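Local coordinates for sensor histidine kinase (Pseudomonas syringae pv. tomato, PDB 3CIT), which is probably a phosphorelay sensor kinase of a two-component system, represented here by its GAF domain, probably a sensory module, at residues Arg10-Thr20 with Asp127-Leu137; Val44-Trp54 with Ser111-Ser120. One frame throughout, in Å; residues are numbered along the deposited sequence.

Contact 1. Residues Arg10-Thr20 with Asp127-Leu137; sequences RAARLRLLVDT and DGEDIESLQLL
Arg13 and Arg10 reach from helix 10-20 to the first turn of helix 128-137 and join Glu129 and Asp130 in a salt-bridge network. Arg13 meets Asp130 side-on with two nitrogens on one oxygen: NE lies 2.8 Å from Asp130 OD1 and NH2 3.1 Å from the same atom, both from one face of a carboxylate turned 64° from the guanidinium plane. Its chain, extended from CG to NE, runs over Ser133 OG, and Glu129 CB covers one guanidinium face. Arg10 instead gives one nitrogen to each carboxylate oxygen, with NE 3.0 Å from Glu129 OE1, on its syn lone pair, and NH1 3.3 Å from Glu129 OE2; Arg13 NH1 adds only a weak bond to OE1. Two waters join Arg13 NH2 to Asp127 OD2; one also donates to Asp130 OD2, though its own bond from Arg13 NH2 is weak.

The helices run almost parallel, 5° apart with axes 9.9 Å from each other, and are the N- and C-terminal helices that pack together on one side of the GAF domain. Other copies of the protein extend the polar end: Arg15 of the second subunit bridges Glu129, while Pro126 of the third subunit accepts from Arg10 and Gln6 of the third subunit donates to Asp127.

Leu17 CD2 rests on Leu136 CD2 at 3.9 Å and on Ser133 O, Leu16 CD2 meets Leu134 CD2, and Thr20 CG2 touches Leu137 CD1 at 3.7 Å. CG anti to the backbone N (chi1 -166°) puts the Leu137 fork against the other helix, CD1 toward Thr20 and CD2 toward Leu16. Ser133 OG donates to Glu129 O.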
loop_
_atom_site.group_PDB
_atom_site.type_symbol
_atom_site.label_atom_id
_atom_site.label_comp_id
_atom_site.label_asym_id
_atom_site.label_seq_id
_atom_site.Cartn_x
_atom_site.Cartn_y
_atom_site.Cartn_z
ATOM N N ARG A 10 2.988 -18.960 1.165
ATOM C CA ARG A 10 1.730 -18.319 0.871
ATOM C C ARG A 10 0.580 -19.042 1.591
ATOM O O ARG A 10 -0.319 -18.394 2.105
ATOM C CB ARG A 10 1.522 -18.175 -0.635
ATOM C CG ARG A 10 2.366 -17.011 -1.184
ATOM C CD ARG A 10 2.504 -16.971 -2.730
ATOM N NE ARG A 10 2.815 -15.593 -3.132
ATOM C CZ ARG A 10 3.207 -15.212 -4.348
ATOM N NH1 ARG A 10 3.402 -13.922 -4.579
ATOM N NH2 ARG A 10 3.316 -16.075 -5.334
ATOM N N ALA A 11 0.621 -20.364 1.660
ATOM C CA ALA A 11 -0.366 -21.104 2.468
ATOM C C ALA A 11 -0.349 -20.658 3.936
ATOM O O ALA A 11 -1.416 -20.440 4.533
ATOM C CB ALA A 11 -0.152 -22.654 2.334
ATOM N N ALA A 12 0.843 -20.469 4.512
ATOM C CA ALA A 12 0.996 -20.013 5.918
ATOM C C ALA A 12 0.428 -18.608 6.165
ATOM O O ALA A 12 -0.219 -18.343 7.207
ATOM C CB ALA A 12 2.472 -20.058 6.340
ATOM N N ARG A 13 0.645 -17.712 5.199
ATOM C CA ARG A 13 0.074 -16.343 5.233
ATOM C C ARG A 13 -1.441 -16.382 5.165
ATOM O O ARG A 13 -2.123 -15.713 5.949
ATOM C CB ARG A 13 0.618 -15.507 4.080
ATOM C CG ARG A 13 2.091 -15.216 4.204
ATOM C CD ARG A 13 2.730 -14.713 2.911
ATOM N NE ARG A 13 4.172 -14.704 3.121
ATOM C CZ ARG A 13 5.114 -15.076 2.271
ATOM N NH1 ARG A 13 4.857 -15.347 1.010
ATOM N NH2 ARG A 13 6.368 -15.058 2.684
ATOM N N LEU A 14 -1.973 -17.215 4.265
ATOM C CA LEU A 14 -3.427 -17.390 4.173
ATOM C C LEU A 14 -4.027 -17.987 5.447
ATOM O O LEU A 14 -5.074 -17.540 5.905
ATOM C CB LEU A 14 -3.794 -18.216 2.946
ATOM C CG LEU A 14 -3.570 -17.445 1.628
ATOM C CD1 LEU A 14 -3.599 -18.418 0.445
ATOM C CD2 LEU A 14 -4.628 -16.397 1.425
ATOM N N ARG A 15 -3.376 -18.992 6.019
ATOM C CA ARG A 15 -3.857 -19.565 7.281
ATOM C C ARG A 15 -3.929 -18.501 8.357
ATOM O O ARG A 15 -4.914 -18.422 9.078
ATOM C CB ARG A 15 -2.967 -20.709 7.751
ATOM C CG ARG A 15 -3.025 -21.932 6.911
ATOM C CD ARG A 15 -2.429 -23.142 7.689
ATOM N NE ARG A 15 -0.963 -23.065 7.824
ATOM C CZ ARG A 15 -0.084 -23.429 6.882
ATOM N NH1 ARG A 15 -0.478 -23.905 5.705
ATOM N NH2 ARG A 15 1.216 -23.337 7.131
ATOM N N LEU A 16 -2.875 -17.698 8.483
ATOM C CA LEU A 16 -2.799 -16.629 9.491
ATOM C C LEU A 16 -3.999 -15.691 9.344
ATOM O O LEU A 16 -4.703 -15.380 10.323
ATOM C CB LEU A 16 -1.492 -15.820 9.356
ATOM C CG LEU A 16 -1.308 -14.561 10.245
ATOM C CD1 LEU A 16 -0.990 -14.954 11.713
ATOM C CD2 LEU A 16 -0.261 -13.603 9.689
ATOM N N LEU A 17 -4.232 -15.261 8.124
ATOM C CA LEU A 17 -5.284 -14.301 7.819
ATOM C C LEU A 17 -6.705 -14.882 7.987
ATOM O O LEU A 17 -7.523 -14.292 8.683
ATOM C CB LEU A 17 -5.102 -13.759 6.390
ATOM C CG LEU A 17 -3.879 -12.863 6.181
ATOM C CD1 LEU A 17 -3.609 -12.632 4.723
ATOM C CD2 LEU A 17 -4.119 -11.574 6.935
ATOM N N VAL A 18 -6.990 -16.004 7.337
ATOM C CA VAL A 18 -8.306 -16.628 7.425
ATOM C C VAL A 18 -8.594 -17.071 8.850
ATOM O O VAL A 18 -9.638 -16.721 9.412
ATOM C CB VAL A 18 -8.487 -17.745 6.374
ATOM C CG1 VAL A 18 -9.801 -18.565 6.620
ATOM C CG2 VAL A 18 -8.461 -17.129 4.943
ATOM N N ASP A 19 -7.664 -17.784 9.470
ATOM C CA ASP A 19 -7.900 -18.302 10.801
ATOM C C ASP A 19 -8.058 -17.186 11.838
ATOM O O ASP A 19 -8.980 -17.226 12.663
ATOM C CB ASP A 19 -6.781 -19.256 11.214
ATOM C CG ASP A 19 -6.811 -20.558 10.434
ATOM O OD1 ASP A 19 -7.754 -20.756 9.636
ATOM O OD2 ASP A 19 -5.909 -21.402 10.633
ATOM N N THR A 20 -7.177 -16.192 11.801
ATOM C CA THR A 20 -7.263 -15.097 12.779
ATOM C C THR A 20 -8.460 -14.170 12.485
ATOM O O THR A 20 -9.168 -13.712 13.392
ATOM C CB THR A 20 -5.960 -14.300 12.854
ATOM O OG1 THR A 20 -4.844 -15.197 12.948
ATOM C CG2 THR A 20 -5.962 -13.346 14.099
ATOM N N ASP A 127 10.137 -10.894 5.079
ATOM C CA ASP A 127 9.801 -10.919 3.673
ATOM C C ASP A 127 8.614 -9.991 3.414
ATOM O O ASP A 127 7.690 -9.906 4.227
ATOM C CB ASP A 127 9.480 -12.354 3.272
ATOM C CG ASP A 127 10.717 -13.271 3.315
ATOM O OD1 ASP A 127 11.858 -12.788 3.547
ATOM O OD2 ASP A 127 10.533 -14.490 3.094
ATOM N N GLY A 128 8.632 -9.291 2.292
ATOM C CA GLY A 128 7.603 -8.317 1.989
ATOM C C GLY A 128 6.191 -8.852 2.108
ATOM O O GLY A 128 5.302 -8.150 2.601
ATOM N N GLU A 129 5.961 -10.089 1.688
ATOM C CA GLU A 129 4.596 -10.591 1.734
ATOM C C GLU A 129 4.161 -11.054 3.147
ATOM O O GLU A 129 2.962 -11.151 3.433
ATOM C CB GLU A 129 4.386 -11.673 0.697
ATOM C CG GLU A 129 3.091 -11.521 0.032
ATOM C CD GLU A 129 2.928 -12.464 -1.092
ATOM O OE1 GLU A 129 3.229 -13.671 -0.925
ATOM O OE2 GLU A 129 2.501 -11.962 -2.145
ATOM N N ASP A 130 5.126 -11.349 4.012
ATOM C CA ASP A 130 4.849 -11.449 5.444
ATOM C C ASP A 130 4.409 -10.097 5.991
ATOM O O ASP A 130 3.444 -10.013 6.731
ATOM C CB ASP A 130 6.060 -11.970 6.243
ATOM C CG ASP A 130 6.317 -13.443 6.061
ATOM O OD1 ASP A 130 5.452 -14.159 5.507
ATOM O OD2 ASP A 130 7.373 -13.889 6.537
ATOM N N ILE A 131 5.138 -9.041 5.634
ATOM C CA ILE A 131 4.791 -7.698 6.058
ATOM C C ILE A 131 3.403 -7.280 5.575
ATOM O O ILE A 131 2.595 -6.796 6.370
ATOM C CB ILE A 131 5.849 -6.672 5.614
ATOM C CG1 ILE A 131 7.167 -6.928 6.358
ATOM C CG2 ILE A 131 5.328 -5.211 5.915
ATOM C CD1 ILE A 131 8.331 -6.033 5.924
ATOM N N GLU A 132 3.109 -7.534 4.294
ATOM C CA GLU A 132 1.795 -7.253 3.745
ATOM C C GLU A 132 0.657 -8.020 4.444
ATOM O O GLU A 132 -0.409 -7.475 4.655
ATOM C CB GLU A 132 1.755 -7.596 2.255
ATOM C CG GLU A 132 2.505 -6.693 1.357
ATOM C CD GLU A 132 2.236 -7.075 -0.126
ATOM O OE1 GLU A 132 2.749 -8.072 -0.586
ATOM O OE2 GLU A 132 1.503 -6.363 -0.794
ATOM N N SER A 133 0.900 -9.276 4.795
ATOM C CA SER A 133 -0.066 -10.086 5.528
ATOM C C SER A 133 -0.295 -9.516 6.930
ATOM O O SER A 133 -1.447 -9.396 7.369
ATOM C CB SER A 133 0.408 -11.554 5.563
ATOM O OG SER A 133 0.500 -12.046 4.248
ATOM N N LEU A 134 0.783 -9.158 7.637
ATOM C CA LEU A 134 0.649 -8.533 8.958
ATOM C C LEU A 134 -0.078 -7.194 8.880
ATOM O O LEU A 134 -0.878 -6.893 9.755
ATOM C CB LEU A 134 2.010 -8.346 9.645
ATOM C CG LEU A 134 2.734 -9.653 9.981
ATOM C CD1 LEU A 134 4.084 -9.410 10.612
ATOM C CD2 LEU A 134 1.879 -10.521 10.912
ATOM N N GLN A 135 0.188 -6.403 7.847
ATOM C CA GLN A 135 -0.550 -5.162 7.641
ATOM C C GLN A 135 -2.048 -5.417 7.459
ATOM O O GLN A 135 -2.890 -4.727 8.035
ATOM C CB GLN A 135 0.012 -4.359 6.456
ATOM C CG GLN A 135 -0.777 -3.041 6.245
ATOM C CD GLN A 135 -0.739 -2.076 7.490
ATOM O OE1 GLN A 135 -1.696 -2.004 8.341
ATOM N NE2 GLN A 135 0.378 -1.349 7.599
ATOM N N LEU A 136 -2.410 -6.416 6.660
ATOM C CA LEU A 136 -3.831 -6.772 6.557
ATOM C C LEU A 136 -4.406 -7.268 7.894
ATOM O O LEU A 136 -5.541 -6.954 8.257
ATOM C CB LEU A 136 -4.067 -7.811 5.459
ATOM C CG LEU A 136 -5.538 -8.200 5.238
ATOM C CD1 LEU A 136 -6.388 -6.959 4.850
ATOM C CD2 LEU A 136 -5.644 -9.289 4.164
ATOM N N LEU A 137 -3.667 -8.092 8.621
ATOM C CA LEU A 137 -4.140 -8.523 9.961
ATOM C C LEU A 137 -4.442 -7.302 10.879
ATOM O O LEU A 137 -5.467 -7.275 11.605
ATOM C CB LEU A 137 -3.100 -9.404 10.615
ATOM C CG LEU A 137 -3.535 -10.195 11.822
ATOM C CD1 LEU A 137 -4.756 -11.040 11.430
ATOM C CD2 LEU A 137 -2.337 -11.081 12.224
HETATM O O HOH W 1 8.271 -15.876 4.858
HETATM O O HOH W 2 8.723 -15.665 0.813
#

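Contact 2. Residues Val44-Trp54 with Ser111-Ser120; sequences VAMDHGLLLEW and SFGTLVLANS. With GOL (glycerol), chain E.
Asp47 OD1 accepts two hydrogen bonds, from the backbone N of Ser120 at 2.9 Å on the syn side and from His48 ND1, which comes from above the carboxylate plane. Asp47 OD2 offers its syn lone pair to Ser120 OG at 2.6 Å, and Asp47 N donates to Asn119 OD1. Asp47 CG sits between backbone N and carbonyl carbon (chi1 62°), turning the carboxylate toward Ser120. Ser68 bonds to His48 NE2, giving the imidazole a partner at each nitrogen. A glycerol, probably from the crystallisation liquor, spans both polar groups of the Asn119 amide.

Paired antiparallel backbone bonds then join His48 with Ala118, Leu50 with Val116 and Leu52 with Thr114. Leu50 CD1 lies alongside Val116 CG2, 3.6 Å away, on the face they share with Ala118; on the other, Leu51 and Leu117 pack beneath helix 29-43.

At the far end the Trp54 indole lies flat over the backbone of Phe112 and Gly113. Gly113 CA stands 3.5 Å from the centroid of its six-membered ring, a CH-pi contact 16° off the normal, while Thr114 OG1 meets the ring edge at CH2. Trp54 NE1 donates at 2.9 Å to Ser111 O, which lies tilted out of the ring plane, a bond that with the CH-pi contact would restrain the indole's rotation. These neighbouring inner strands belong to the five-stranded antiparallel sheet, order 2-1-5-4-3, of the GAF fold.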
loop_
_atom_site.group_PDB
_atom_site.type_symbol
_atom_site.label_atom_id
_atom_site.label_comp_id
_atom_site.label_asym_id
_atom_site.label_seq_id
_atom_site.Cartn_x
_atom_site.Cartn_y
_atom_site.Cartn_z
ATOM N N VAL A 44 6.491 -13.746 12.440
ATOM C CA VAL A 44 7.760 -13.231 11.917
ATOM C C VAL A 44 8.924 -13.376 12.906
ATOM O O VAL A 44 9.970 -12.759 12.719
ATOM C CB VAL A 44 7.629 -11.762 11.402
ATOM C CG1 VAL A 44 6.804 -11.700 10.086
ATOM C CG2 VAL A 44 7.092 -10.830 12.496
ATOM N N ALA A 45 8.723 -14.196 13.931
ATOM C CA ALA A 45 9.732 -14.533 14.916
ATOM C C ALA A 45 10.313 -13.257 15.551
ATOM O O ALA A 45 11.519 -13.136 15.710
ATOM C CB ALA A 45 10.841 -15.380 14.251
HETATM N N MSE A 46 9.447 -12.314 15.892
HETATM C CA MSE A 46 9.873 -11.103 16.612
HETATM C C MSE A 46 9.419 -11.226 18.068
HETATM O O MSE A 46 8.259 -11.518 18.326
HETATM C CB MSE A 46 9.329 -9.857 15.889
HETATM C CG MSE A 46 9.980 -9.747 14.480
HETATM SE SE MSE A 46 9.516 -8.153 13.457
HETATM C CE MSE A 46 10.387 -6.741 14.484
ATOM N N ASP A 47 10.355 -11.038 18.997
ATOM C CA ASP A 47 10.153 -11.439 20.388
ATOM C C ASP A 47 9.459 -10.442 21.296
ATOM O O ASP A 47 9.212 -10.769 22.450
ATOM C CB ASP A 47 11.445 -11.993 21.036
ATOM C CG ASP A 47 12.586 -11.000 21.110
ATOM O OD1 ASP A 47 12.471 -9.813 20.697
ATOM O OD2 ASP A 47 13.654 -11.407 21.642
ATOM N N HIS A 48 9.117 -9.256 20.776
ATOM C CA HIS A 48 8.392 -8.232 21.540
ATOM C C HIS A 48 7.339 -7.580 20.668
ATOM O O HIS A 48 7.459 -7.554 19.441
ATOM C CB HIS A 48 9.336 -7.125 22.037
ATOM C CG HIS A 48 10.272 -7.550 23.121
ATOM N ND1 HIS A 48 11.410 -8.283 22.878
ATOM C CD2 HIS A 48 10.249 -7.324 24.458
ATOM C CE1 HIS A 48 12.028 -8.523 24.024
ATOM N NE2 HIS A 48 11.333 -7.971 25.002
ATOM N N GLY A 49 6.326 -7.014 21.311
ATOM C CA GLY A 49 5.356 -6.237 20.590
ATOM C C GLY A 49 4.431 -5.507 21.507
ATOM O O GLY A 49 4.294 -5.831 22.701
ATOM N N LEU A 50 3.820 -4.475 20.973
ATOM C CA LEU A 50 2.730 -3.849 21.667
ATOM C C LEU A 50 1.701 -3.315 20.671
ATOM O O LEU A 50 1.946 -3.241 19.461
ATOM C CB LEU A 50 3.268 -2.788 22.643
ATOM C CG LEU A 50 4.140 -1.668 22.141
ATOM C CD1 LEU A 50 3.305 -0.691 21.372
ATOM C CD2 LEU A 50 4.866 -0.958 23.307
ATOM N N LEU A 51 0.544 -2.974 21.208
ATOM C CA LEU A 51 -0.494 -2.287 20.472
ATOM C C LEU A 51 -0.743 -0.923 21.122
ATOM O O LEU A 51 -0.918 -0.815 22.342
ATOM C CB LEU A 51 -1.765 -3.125 20.469
ATOM C CG LEU A 51 -2.929 -2.559 19.681
ATOM C CD1 LEU A 51 -2.592 -2.452 18.132
ATOM C CD2 LEU A 51 -4.158 -3.436 19.913
ATOM N N LEU A 52 -0.728 0.117 20.292
ATOM C CA LEU A 52 -0.956 1.483 20.731
ATOM C C LEU A 52 -2.266 1.937 20.133
ATOM O O LEU A 52 -2.516 1.687 18.961
ATOM C CB LEU A 52 0.138 2.393 20.201
ATOM C CG LEU A 52 1.545 2.137 20.690
ATOM C CD1 LEU A 52 2.492 3.193 20.085
ATOM C CD2 LEU A 52 1.591 2.139 22.243
ATOM N N GLU A 53 -3.089 2.614 20.917
ATOM C CA GLU A 53 -4.323 3.198 20.419
ATOM C C GLU A 53 -4.508 4.606 20.981
ATOM O O GLU A 53 -4.082 4.902 22.099
ATOM C CB GLU A 53 -5.517 2.330 20.771
ATOM C CG GLU A 53 -5.549 1.010 20.004
ATOM C CD GLU A 53 -6.575 0.064 20.576
ATOM O OE1 GLU A 53 -7.757 0.435 20.582
ATOM O OE2 GLU A 53 -6.189 -1.043 21.004
ATOM N N TRP A 54 -5.097 5.477 20.173
ATOM C CA TRP A 54 -5.336 6.878 20.565
ATOM C C TRP A 54 -6.668 7.377 20.000
ATOM O O TRP A 54 -7.199 6.812 19.075
ATOM C CB TRP A 54 -4.183 7.765 20.101
ATOM C CG TRP A 54 -3.847 7.635 18.647
ATOM C CD1 TRP A 54 -4.471 8.249 17.595
ATOM C CD2 TRP A 54 -2.816 6.841 18.093
ATOM N NE1 TRP A 54 -3.895 7.865 16.412
ATOM C CE2 TRP A 54 -2.876 6.997 16.685
ATOM C CE3 TRP A 54 -1.856 5.987 18.637
ATOM C CZ2 TRP A 54 -1.993 6.365 15.837
ATOM C CZ3 TRP A 54 -0.960 5.370 17.787
ATOM C CH2 TRP A 54 -1.052 5.543 16.397
ATOM N N SER A 111 -5.458 7.159 11.087
ATOM C CA SER A 111 -5.079 5.952 11.833
ATOM C C SER A 111 -5.323 6.240 13.310
ATOM O O SER A 111 -4.942 7.322 13.785
ATOM C CB SER A 111 -3.611 5.630 11.587
ATOM O OG SER A 111 -3.165 4.563 12.425
ATOM N N PHE A 112 -5.903 5.288 14.033
ATOM C CA PHE A 112 -6.142 5.397 15.477
ATOM C C PHE A 112 -5.256 4.492 16.335
ATOM O O PHE A 112 -5.467 4.353 17.536
ATOM C CB PHE A 112 -7.612 5.123 15.785
ATOM C CG PHE A 112 -8.071 3.707 15.491
ATOM C CD1 PHE A 112 -7.914 2.698 16.417
ATOM C CD2 PHE A 112 -8.717 3.413 14.308
ATOM C CE1 PHE A 112 -8.402 1.399 16.158
ATOM C CE2 PHE A 112 -9.201 2.128 14.043
ATOM C CZ PHE A 112 -9.009 1.122 14.949
ATOM N N GLY A 113 -4.272 3.856 15.733
ATOM C CA GLY A 113 -3.362 3.028 16.497
ATOM C C GLY A 113 -2.313 2.425 15.608
ATOM O O GLY A 113 -2.325 2.656 14.395
ATOM N N THR A 114 -1.388 1.702 16.233
ATOM C CA THR A 114 -0.298 1.026 15.549
ATOM C C THR A 114 -0.006 -0.266 16.245
ATOM O O THR A 114 0.126 -0.290 17.474
ATOM C CB THR A 114 1.059 1.782 15.589
ATOM O OG1 THR A 114 0.824 3.182 15.561
ATOM C CG2 THR A 114 1.854 1.339 14.410
ATOM N N LEU A 115 0.094 -1.335 15.463
ATOM C CA LEU A 115 0.664 -2.574 15.942
ATOM C C LEU A 115 2.181 -2.436 15.807
ATOM O O LEU A 115 2.683 -2.097 14.719
ATOM C CB LEU A 115 0.071 -3.738 15.120
ATOM C CG LEU A 115 0.376 -5.178 15.484
ATOM C CD1 LEU A 115 -0.106 -5.452 16.904
ATOM C CD2 LEU A 115 -0.286 -6.164 14.429
ATOM N N VAL A 116 2.907 -2.644 16.902
ATOM C CA VAL A 116 4.330 -2.413 16.958
ATOM C C VAL A 116 4.963 -3.763 17.265
ATOM O O VAL A 116 4.734 -4.330 18.339
ATOM C CB VAL A 116 4.730 -1.380 18.045
ATOM C CG1 VAL A 116 6.313 -1.128 18.064
ATOM C CG2 VAL A 116 4.003 -0.013 17.873
ATOM N N LEU A 117 5.706 -4.313 16.313
ATOM C CA LEU A 117 6.469 -5.527 16.550
ATOM C C LEU A 117 7.922 -5.117 16.681
ATOM O O LEU A 117 8.384 -4.180 16.011
ATOM C CB LEU A 117 6.309 -6.511 15.381
ATOM C CG LEU A 117 4.877 -6.756 14.878
ATOM C CD1 LEU A 117 4.878 -7.893 13.781
ATOM C CD2 LEU A 117 3.944 -7.048 16.004
ATOM N N ALA A 118 8.669 -5.812 17.535
ATOM C CA ALA A 118 10.040 -5.418 17.804
ATOM C C ALA A 118 10.859 -6.632 18.144
ATOM O O ALA A 118 10.315 -7.613 18.627
ATOM C CB ALA A 118 10.097 -4.407 18.960
ATOM N N ASN A 119 12.162 -6.578 17.909
ATOM C CA ASN A 119 13.017 -7.711 18.210
ATOM C C ASN A 119 14.231 -7.272 19.029
ATOM O O ASN A 119 14.769 -6.180 18.827
ATOM C CB ASN A 119 13.439 -8.410 16.917
ATOM C CG ASN A 119 13.842 -9.853 17.140
ATOM O OD1 ASN A 119 13.050 -10.645 17.695
ATOM N ND2 ASN A 119 15.111 -10.203 16.779
ATOM N N SER A 120 14.663 -8.144 19.947
ATOM C CA SER A 120 15.782 -7.852 20.827
ATOM C C SER A 120 17.135 -7.875 20.144
ATOM O O SER A 120 18.090 -7.350 20.696
ATOM C CB SER A 120 15.799 -8.852 21.985
ATOM O OG SER A 120 15.944 -10.173 21.488
HETATM C C1 GOL E . 16.154 -13.664 17.807
HETATM O O1 GOL E . 15.940 -12.957 16.577
HETATM C C2 GOL E . 15.072 -13.257 18.786
HETATM O O2 GOL E . 15.035 -14.005 20.003
HETATM C C3 GOL E . 13.873 -13.544 17.941
HETATM O O3 GOL E . 12.753 -13.181 18.577
#

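The two contacts, with centres about 16 Å apart, occupy successive layers of one GAF domain. Along the chain, helix 3-26 supplies the first half of contact 1, both strands of contact 2 follow, and helix 128-156 supplies the second half, so the terminal helices bracket the sheet in sequence but pack together on one side of it. The layers meet at Leu134, whose CD1 lies 3.6 Å from Leu117 CD1 and also packs on Val44, while helix 29-43 covers the same face of the sheet. Strand 111-119 is followed, after a short connection, by helix 128-156. Other subunits reach contact 1 but not contact 2, consistent with helices that take part in assembly and inner strands buried within the subunit.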